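Local coordinates for protein contact-dependent inhibitor I (PDB 5I4Q) that probably acts as the immunity protein of a contact-dependent growth inhibition system, binding the cognate CdiA toxin and protecting the cell from toxin delivered by neighbouring cells, at residues Y28-I32 / M57-L61; T42-Q48 / R91-H95. All coordinates share one frame; numbering follows the deposited sequence.

Overall arrangement
Both interactions fasten helix 44-66 to other parts of an all-helical chain, at different points along its length. Interaction 1 (28-32 with 57-61) has its centre about 3 Å from the centre of the chain and joins this helix to the long helix 4-40 in a buried, nearly antiparallel packing. The centre of interaction 2 (42-48 with 91-95) lies about 19 Å from that of the chain, near the surface, where the start of helix 44-66 meets helix 88-99 at a steep angle. The two contact centres are 18 Å apart and their nearest atoms about 9 Å apart, so they do not touch. Ser59 and Tyr93, on segments 57-61 and 91-95 but outside the contacts themselves, both meet the chain of contact-dependent inhibitor A.

Interaction 1. Residues Y28-I32 / M57-L61; sequences YEECI and MQSEL
Tyr28 reaches from helix 4-40 across to helix 44-66, and the partners change from Leu61 and Met57 to Glu60 along the side chain. CB points toward the other helix. With CG beside the backbone N (chi1 -87°), the ring comes to lie along Leu61, whose CD2 sits over one face, offset toward the rim. Farther out, CD2 of Tyr28 lies 4.0 Å from CG of Leu61 and 4.2 Å from CB of Met57. CE2 of Tyr28 comes within 3.4 Å of OE1 of Glu60 and more loosely approaches O of Met57. At the tip, OH of Tyr28 donates a hydrogen bond of 2.7 Å to OE1 of Glu60. This oxygen lies at the ring edge, but the hydroxyl meets it 35° above the carboxylate plane, the two flat groups being nearly perpendicular.

Met57, a selenomethionine with its chain extended beyond CG, runs past Ile32 toward Cys31: its SE makes an oblique Met-aromatic contact with the Tyr28 ring (5.4 Å to the centroid), and its CE meets SG of Cys31 at 3.6 Å. Ile32 and Leu61 touch tip to tip, CD1 to CD1. Leu79 packs on both, while Phe7 of the second subunit meets the Tyr28 ring. The axes of the two short segments run at 157°, the core of an antiparallel helical hairpin.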
ATOM      1  N   TYR B  28      14.383 -10.957  -1.026  1.00 45.68           N
ATOM      2  CA  TYR B  28      15.488 -10.133  -1.516  1.00 43.97           C
ATOM      3  C   TYR B  28      16.529 -10.065  -0.413  1.00 43.35           C
ATOM      4  O   TYR B  28      17.675 -10.257  -0.658  1.00 40.40           O
ATOM      5  CB  TYR B  28      15.035  -8.743  -1.946  1.00 42.14           C
ATOM      6  CG  TYR B  28      14.558  -8.606  -3.383  1.00 43.00           C
ATOM      7  CD1 TYR B  28      13.272  -8.860  -3.732  1.00 47.12           C
ATOM      8  CD2 TYR B  28      15.372  -8.088  -4.348  1.00 42.99           C
ATOM      9  CE1 TYR B  28      12.848  -8.683  -5.033  1.00 49.21           C
ATOM     10  CE2 TYR B  28      14.973  -7.935  -5.619  1.00 43.05           C
ATOM     11  CZ  TYR B  28      13.718  -8.248  -5.976  1.00 46.17           C
ATOM     12  OH  TYR B  28      13.331  -8.051  -7.272  1.00 49.22           O
ATOM     13  N   GLU B  29      16.087  -9.869   0.813  1.00 45.57           N
ATOM     14  CA  GLU B  29      16.973  -9.728   1.956  1.00 51.58           C
ATOM     15  C   GLU B  29      17.829 -10.972   2.149  1.00 52.38           C
ATOM     16  O   GLU B  29      19.030 -10.877   2.323  1.00 52.78           O
ATOM     17  CB  GLU B  29      16.183  -9.397   3.234  1.00 58.74           C
ATOM     18  CG  GLU B  29      16.825  -8.323   4.099  1.00 68.85           C
ATOM     19  CD  GLU B  29      16.093  -8.052   5.408  1.00 75.92           C
ATOM     20  OE1 GLU B  29      16.446  -8.723   6.408  1.00 84.19           O
ATOM     21  OE2 GLU B  29      15.212  -7.160   5.439  1.00 70.86           O
ATOM     22  N   GLU B  30      17.215 -12.131   2.073  1.00 54.98           N
ATOM     23  CA  GLU B  30      17.922 -13.385   2.247  1.00 60.82           C
ATOM     24  C   GLU B  30      18.924 -13.607   1.121  1.00 58.43           C
ATOM     25  O   GLU B  30      20.073 -13.924   1.373  1.00 56.49           O
ATOM     26  CB  GLU B  30      16.919 -14.555   2.320  1.00 69.43           C
ATOM     27  CG  GLU B  30      16.169 -14.652   3.663  1.00 77.63           C
ATOM     28  CD  GLU B  30      14.902 -15.550   3.653  1.00 84.61           C
ATOM     29  OE1 GLU B  30      14.734 -16.394   2.736  1.00 83.81           O
ATOM     30  OE2 GLU B  30      14.051 -15.402   4.575  1.00 81.77           O
ATOM     31  N   CYS B  31      18.477 -13.434  -0.119  1.00 58.55           N
ATOM     32  CA  CYS B  31      19.317 -13.625  -1.307  1.00 59.28           C
ATOM     33  C   CYS B  31      20.572 -12.684  -1.298  1.00 54.53           C
ATOM     34  O   CYS B  31      21.697 -13.072  -1.616  1.00 50.86           O
ATOM     35  CB  CYS B  31      18.463 -13.398  -2.552  1.00 64.39           C
ATOM     36  SG  CYS B  31      18.970 -14.354  -3.987  1.00 84.76           S
ATOM     37  N   ILE B  32      20.367 -11.457  -0.866  1.00 48.57           N
ATOM     38  CA  ILE B  32      21.440 -10.511  -0.725  1.00 50.01           C
ATOM     39  C   ILE B  32      22.411 -10.900   0.394  1.00 51.60           C
ATOM     40  O   ILE B  32      23.599 -10.762   0.188  1.00 47.62           O
ATOM     41  CB  ILE B  32      20.899  -9.115  -0.458  1.00 47.61           C
ATOM     42  CG1 ILE B  32      20.214  -8.582  -1.715  1.00 48.24           C
ATOM     43  CG2 ILE B  32      22.011  -8.224   0.036  1.00 45.17           C
ATOM     44  CD1 ILE B  32      19.350  -7.356  -1.447  1.00 54.01           C
HETATM   45  N   MSE B  57      19.883  -6.544  -8.117  1.00 40.23           N
HETATM   46  CA  MSE B  57      18.868  -6.561  -7.078  1.00 44.19           C
HETATM   47  C   MSE B  57      18.672  -5.209  -6.452  1.00 37.61           C
HETATM   48  O   MSE B  57      17.572  -4.846  -6.186  1.00 36.75           O
HETATM   49  CB  MSE B  57      19.192  -7.602  -5.991  1.00 46.63           C
HETATM   50  CG  MSE B  57      19.063  -8.968  -6.646  1.00 58.32           C
HETATM   51 SE   MSE B  57      19.128 -10.434  -5.300  0.90 75.80          SE
HETATM   52  CE  MSE B  57      19.397 -11.938  -6.592  1.00 81.75           C
ATOM     53  N   GLN B  58      19.757  -4.530  -6.139  1.00 34.85           N
ATOM     54  CA  GLN B  58      19.693  -3.210  -5.609  1.00 35.06           C
ATOM     55  C   GLN B  58      18.919  -2.326  -6.585  1.00 33.68           C
ATOM     56  O   GLN B  58      18.121  -1.529  -6.167  1.00 33.74           O
ATOM     57  CB  GLN B  58      21.097  -2.659  -5.321  1.00 34.79           C
ATOM     58  CG  GLN B  58      21.184  -1.210  -4.795  1.00 34.52           C
ATOM     59  CD  GLN B  58      20.883  -0.128  -5.808  1.00 34.54           C
ATOM     60  OE1 GLN B  58      20.961  -0.337  -7.016  1.00 34.80           O
ATOM     61  NE2 GLN B  58      20.517   1.049  -5.326  1.00 36.77           N
ATOM     62  N   SER B  59      19.163  -2.489  -7.879  1.00 35.03           N
ATOM     63  CA  SER B  59      18.517  -1.655  -8.920  1.00 35.01           C
ATOM     64  C   SER B  59      17.055  -1.856  -8.941  1.00 35.48           C
ATOM     65  O   SER B  59      16.311  -0.891  -9.097  1.00 36.61           O
ATOM     66  CB  SER B  59      19.088  -1.893 -10.303  1.00 36.15           C
ATOM     67  OG  SER B  59      20.458  -1.492 -10.289  1.00 39.95           O
ATOM     68  N   GLU B  60      16.624  -3.079  -8.704  1.00 35.35           N
ATOM     69  CA  GLU B  60      15.228  -3.339  -8.671  1.00 35.66           C
ATOM     70  C   GLU B  60      14.626  -2.734  -7.407  1.00 35.30           C
ATOM     71  O   GLU B  60      13.483  -2.271  -7.425  1.00 31.41           O
ATOM     72  CB  GLU B  60      14.982  -4.841  -8.728  1.00 37.94           C
ATOM     73  CG  GLU B  60      15.380  -5.451 -10.053  1.00 40.56           C
ATOM     74  CD  GLU B  60      15.567  -6.991 -10.023  1.00 45.09           C
ATOM     75  OE1 GLU B  60      15.354  -7.639  -8.985  1.00 46.28           O
ATOM     76  OE2 GLU B  60      15.910  -7.559 -11.081  1.00 46.82           O
ATOM     77  N   LEU B  61      15.367  -2.820  -6.278  1.00 35.43           N
ATOM     78  CA  LEU B  61      14.868  -2.265  -5.033  1.00 34.39           C
ATOM     79  C   LEU B  61      14.814  -0.740  -5.122  1.00 33.01           C
ATOM     80  O   LEU B  61      13.918  -0.117  -4.599  1.00 33.21           O
ATOM     81  CB  LEU B  61      15.695  -2.712  -3.859  1.00 35.60           C
ATOM     82  CG  LEU B  61      15.473  -4.177  -3.491  1.00 38.35           C
ATOM     83  CD1 LEU B  61      16.612  -4.672  -2.662  1.00 41.30           C
ATOM     84  CD2 LEU B  61      14.207  -4.470  -2.744  1.00 39.69           C
TER

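Interaction 2. Residues T42-Q48 / R91-H95; sequences TNFDNAQ and RKYWH
The Phe44 ring is held between two side chains, Gln48 on one face and Lys92 on the other, while its edge meets O and C of Arg91 and CB of His95. NE2 of Gln48 stands 3.3 Å above the Phe44 ring plane, over its centre. On the opposite face Lys92, bent at chi2, lays its CD and NZ across the ring; NZ is 4.0 Å from the Phe44 centroid and close to the ring normal, a cation-pi contact. The His95 ring in turn has CA of Phe44 over one face, a CH-pi contact, and receives the edge of Phe44 in an offset edge-to-face pair with planes 69° apart.

This is a helix start packed against a crossing helix: Asn43 is the N-cap of helix 44-66, its OD1 accepting from N of Asn46, and the axes of segments 44-48 and 91-95 make 108°. The residue before the cap is gripped too, for NE2 of His95 donates to O of Thr42 at 2.7 Å, with the acceptor almost in the imidazole plane. CG of His95 lies anti to the backbone N, which carries the ring out to the turn ahead of the helix.

Gln48 ties Phe44 to Arg91. Its NE2 donates to O of Phe44 at 2.9 Å, so the amide's position over the phenyl ring is fixed by its own helix. That carbonyl also accepts from N of Ala47, on the other face of its plane. Arg91, extended from CG to NE, crosses the Phe44 side chain at about a right angle and forms salt bridges with Asp52 and Asp86 through NH2 and NE, which probably steadies the guanidinium. NH1 of Arg91 makes a weak bond to O of Gln48 and donates to OE1 of Gln48 at 2.7 Å, approaching 48° above the plane of the amide carbonyl.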
ATOM      1  N   THR B  42      35.347 -15.170  -1.847  1.00 60.04           N
ATOM      2  CA  THR B  42      36.029 -15.517  -3.102  1.00 58.57           C
ATOM      3  C   THR B  42      36.937 -14.379  -3.526  1.00 59.48           C
ATOM      4  O   THR B  42      36.936 -13.288  -2.903  1.00 54.27           O
ATOM      5  CB  THR B  42      35.020 -16.007  -4.198  1.00 60.21           C
ATOM      6  OG1 THR B  42      35.724 -16.656  -5.257  1.00 71.19           O
ATOM      7  CG2 THR B  42      34.182 -14.940  -4.786  1.00 55.79           C
ATOM      8  N   ASN B  43      37.751 -14.622  -4.548  1.00 53.61           N
ATOM      9  CA  ASN B  43      38.638 -13.551  -5.004  1.00 58.29           C
ATOM     10  C   ASN B  43      37.892 -12.489  -5.885  1.00 53.90           C
ATOM     11  O   ASN B  43      36.768 -12.683  -6.330  1.00 52.01           O
ATOM     12  CB  ASN B  43      39.933 -14.116  -5.627  1.00 59.06           C
ATOM     13  CG  ASN B  43      39.729 -14.664  -7.025  1.00 66.92           C
ATOM     14  OD1 ASN B  43      38.781 -14.286  -7.730  1.00 70.40           O
ATOM     15  ND2 ASN B  43      40.632 -15.544  -7.450  1.00 65.37           N
ATOM     16  N   PHE B  44      38.541 -11.367  -6.108  1.00 51.53           N
ATOM     17  CA  PHE B  44      37.919 -10.266  -6.800  1.00 51.39           C
ATOM     18  C   PHE B  44      37.423 -10.624  -8.188  1.00 50.87           C
ATOM     19  O   PHE B  44      36.304 -10.280  -8.546  1.00 52.25           O
ATOM     20  CB  PHE B  44      38.837  -9.036  -6.856  1.00 48.28           C
ATOM     21  CG  PHE B  44      38.155  -7.803  -7.366  1.00 46.92           C
ATOM     22  CD1 PHE B  44      37.221  -7.163  -6.595  1.00 47.32           C
ATOM     23  CD2 PHE B  44      38.429  -7.301  -8.632  1.00 47.01           C
ATOM     24  CE1 PHE B  44      36.616  -5.988  -7.027  1.00 47.89           C
ATOM     25  CE2 PHE B  44      37.786  -6.169  -9.103  1.00 49.64           C
ATOM     26  CZ  PHE B  44      36.861  -5.513  -8.297  1.00 48.10           C
ATOM     27  N   ASP B  45      38.219 -11.287  -8.984  1.00 51.59           N
ATOM     28  CA  ASP B  45      37.756 -11.636 -10.337  1.00 55.34           C
ATOM     29  C   ASP B  45      36.497 -12.492 -10.355  1.00 52.66           C
ATOM     30  O   ASP B  45      35.566 -12.233 -11.112  1.00 56.27           O
ATOM     31  CB  ASP B  45      38.865 -12.339 -11.113  1.00 59.34           C
ATOM     32  CG  ASP B  45      39.965 -11.362 -11.602  1.00 68.60           C
ATOM     33  OD1 ASP B  45      40.113 -10.216 -11.063  1.00 65.65           O
ATOM     34  OD2 ASP B  45      40.687 -11.744 -12.561  1.00 78.60           O
ATOM     35  N   ASN B  46      36.475 -13.502  -9.507  1.00 51.70           N
ATOM     36  CA  ASN B  46      35.385 -14.473  -9.455  1.00 54.94           C
ATOM     37  C   ASN B  46      34.130 -13.882  -8.815  1.00 53.41           C
ATOM     38  O   ASN B  46      33.085 -14.483  -8.888  1.00 56.69           O
ATOM     39  CB  ASN B  46      35.787 -15.679  -8.622  1.00 53.74           C
ATOM     40  CG  ASN B  46      36.957 -16.424  -9.193  1.00 58.28           C
ATOM     41  OD1 ASN B  46      37.155 -16.449 -10.400  1.00 62.57           O
ATOM     42  ND2 ASN B  46      37.754 -17.025  -8.316  1.00 58.03           N
ATOM     43  N   ALA B  47      34.288 -12.735  -8.140  1.00 52.05           N
ATOM     44  CA  ALA B  47      33.198 -11.999  -7.510  1.00 48.73           C
ATOM     45  C   ALA B  47      32.407 -11.137  -8.478  1.00 46.38           C
ATOM     46  O   ALA B  47      31.321 -10.724  -8.131  1.00 43.03           O
ATOM     47  CB  ALA B  47      33.736 -11.124  -6.382  1.00 46.92           C
ATOM     48  N   GLN B  48      32.909 -10.895  -9.684  1.00 46.06           N
ATOM     49  CA  GLN B  48      32.238  -9.965 -10.570  1.00 45.47           C
ATOM     50  C   GLN B  48      30.832 -10.387 -10.968  1.00 47.13           C
ATOM     51  O   GLN B  48      29.927  -9.538 -11.004  1.00 49.07           O
ATOM     52  CB  GLN B  48      33.057  -9.649 -11.813  1.00 46.35           C
ATOM     53  CG  GLN B  48      34.382  -8.983 -11.536  1.00 47.09           C
ATOM     54  CD  GLN B  48      34.257  -7.802 -10.627  1.00 47.81           C
ATOM     55  OE1 GLN B  48      33.631  -6.784 -10.985  1.00 46.09           O
ATOM     56  NE2 GLN B  48      34.846  -7.908  -9.439  1.00 44.80           N
ATOM     57  N   ARG B  91      33.146  -1.581  -6.165  1.00 37.08           N
ATOM     58  CA  ARG B  91      33.351  -3.042  -6.018  1.00 37.91           C
ATOM     59  C   ARG B  91      34.604  -3.405  -5.241  1.00 40.47           C
ATOM     60  O   ARG B  91      34.582  -4.336  -4.403  1.00 44.05           O
ATOM     61  CB  ARG B  91      33.359  -3.757  -7.364  1.00 38.06           C
ATOM     62  CG  ARG B  91      31.977  -3.770  -8.018  1.00 37.08           C
ATOM     63  CD  ARG B  91      32.070  -4.132  -9.482  1.00 39.27           C
ATOM     64  NE  ARG B  91      30.756  -4.214 -10.060  1.00 39.68           N
ATOM     65  CZ  ARG B  91      30.278  -5.218 -10.782  1.00 43.36           C
ATOM     66  NH1 ARG B  91      31.006  -6.296 -11.043  1.00 47.62           N
ATOM     67  NH2 ARG B  91      29.047  -5.142 -11.248  1.00 43.06           N
ATOM     68  N   LYS B  92      35.687  -2.690  -5.501  1.00 42.56           N
ATOM     69  CA  LYS B  92      36.940  -2.907  -4.789  1.00 46.36           C
ATOM     70  C   LYS B  92      36.680  -2.688  -3.286  1.00 46.43           C
ATOM     71  O   LYS B  92      37.087  -3.475  -2.452  1.00 49.01           O
ATOM     72  CB  LYS B  92      38.002  -1.937  -5.338  1.00 53.34           C
ATOM     73  CG  LYS B  92      39.443  -2.413  -5.393  1.00 69.87           C
ATOM     74  CD  LYS B  92      39.661  -3.692  -6.225  1.00 81.63           C
ATOM     75  CE  LYS B  92      41.036  -4.350  -5.998  1.00 85.88           C
ATOM     76  NZ  LYS B  92      41.207  -5.596  -6.801  1.00 89.12           N
ATOM     77  N   TYR B  93      35.992  -1.597  -2.952  1.00 45.27           N
ATOM     78  CA  TYR B  93      35.688  -1.251  -1.563  1.00 45.57           C
ATOM     79  C   TYR B  93      34.799  -2.310  -0.890  1.00 43.87           C
ATOM     80  O   TYR B  93      35.074  -2.760   0.211  1.00 48.50           O
ATOM     81  CB  TYR B  93      34.990   0.113  -1.509  1.00 46.48           C
ATOM     82  CG  TYR B  93      34.492   0.518  -0.149  1.00 50.44           C
ATOM     83  CD1 TYR B  93      35.375   0.962   0.842  1.00 56.49           C
ATOM     84  CD2 TYR B  93      33.140   0.512   0.148  1.00 51.26           C
ATOM     85  CE1 TYR B  93      34.915   1.350   2.104  1.00 61.14           C
ATOM     86  CE2 TYR B  93      32.669   0.922   1.392  1.00 54.12           C
ATOM     87  CZ  TYR B  93      33.545   1.339   2.368  1.00 60.71           C
ATOM     88  OH  TYR B  93      33.067   1.731   3.614  1.00 65.79           O
ATOM     89  N   TRP B  94      33.728  -2.703  -1.549  1.00 41.29           N
ATOM     90  CA  TRP B  94      32.783  -3.649  -0.933  1.00 40.06           C
ATOM     91  C   TRP B  94      33.405  -5.021  -0.834  1.00 42.02           C
ATOM     92  O   TRP B  94      33.213  -5.706   0.170  1.00 43.37           O
ATOM     93  CB  TRP B  94      31.446  -3.668  -1.680  1.00 37.06           C
ATOM     94  CG  TRP B  94      30.643  -2.387  -1.475  1.00 36.65           C
ATOM     95  CD1 TRP B  94      30.239  -1.515  -2.447  1.00 36.76           C
ATOM     96  CD2 TRP B  94      30.172  -1.851  -0.233  1.00 36.14           C
ATOM     97  NE1 TRP B  94      29.551  -0.465  -1.884  1.00 40.22           N
ATOM     98  CE2 TRP B  94      29.499  -0.649  -0.523  1.00 39.70           C
ATOM     99  CE3 TRP B  94      30.261  -2.263   1.087  1.00 38.71           C
ATOM    100  CZ2 TRP B  94      28.942   0.169   0.477  1.00 40.52           C
ATOM    101  CZ3 TRP B  94      29.690  -1.467   2.085  1.00 41.38           C
ATOM    102  CH2 TRP B  94      29.028  -0.275   1.768  1.00 42.91           C
ATOM    103  N   HIS B  95      34.182  -5.420  -1.838  1.00 44.45           N
ATOM    104  CA  HIS B  95      34.824  -6.735  -1.762  1.00 47.56           C
ATOM    105  C   HIS B  95      35.712  -6.824  -0.526  1.00 50.75           C
ATOM    106  O   HIS B  95      35.660  -7.786   0.232  1.00 54.68           O
ATOM    107  CB  HIS B  95      35.611  -7.038  -3.025  1.00 50.06           C
ATOM    108  CG  HIS B  95      36.208  -8.411  -3.043  1.00 54.10           C
ATOM    109  ND1 HIS B  95      37.572  -8.633  -3.011  1.00 58.97           N
ATOM    110  CD2 HIS B  95      35.626  -9.633  -3.080  1.00 54.65           C
ATOM    111  CE1 HIS B  95      37.800  -9.934  -3.023  1.00 60.20           C
ATOM    112  NE2 HIS B  95      36.635 -10.561  -3.049  1.00 59.64           N
TER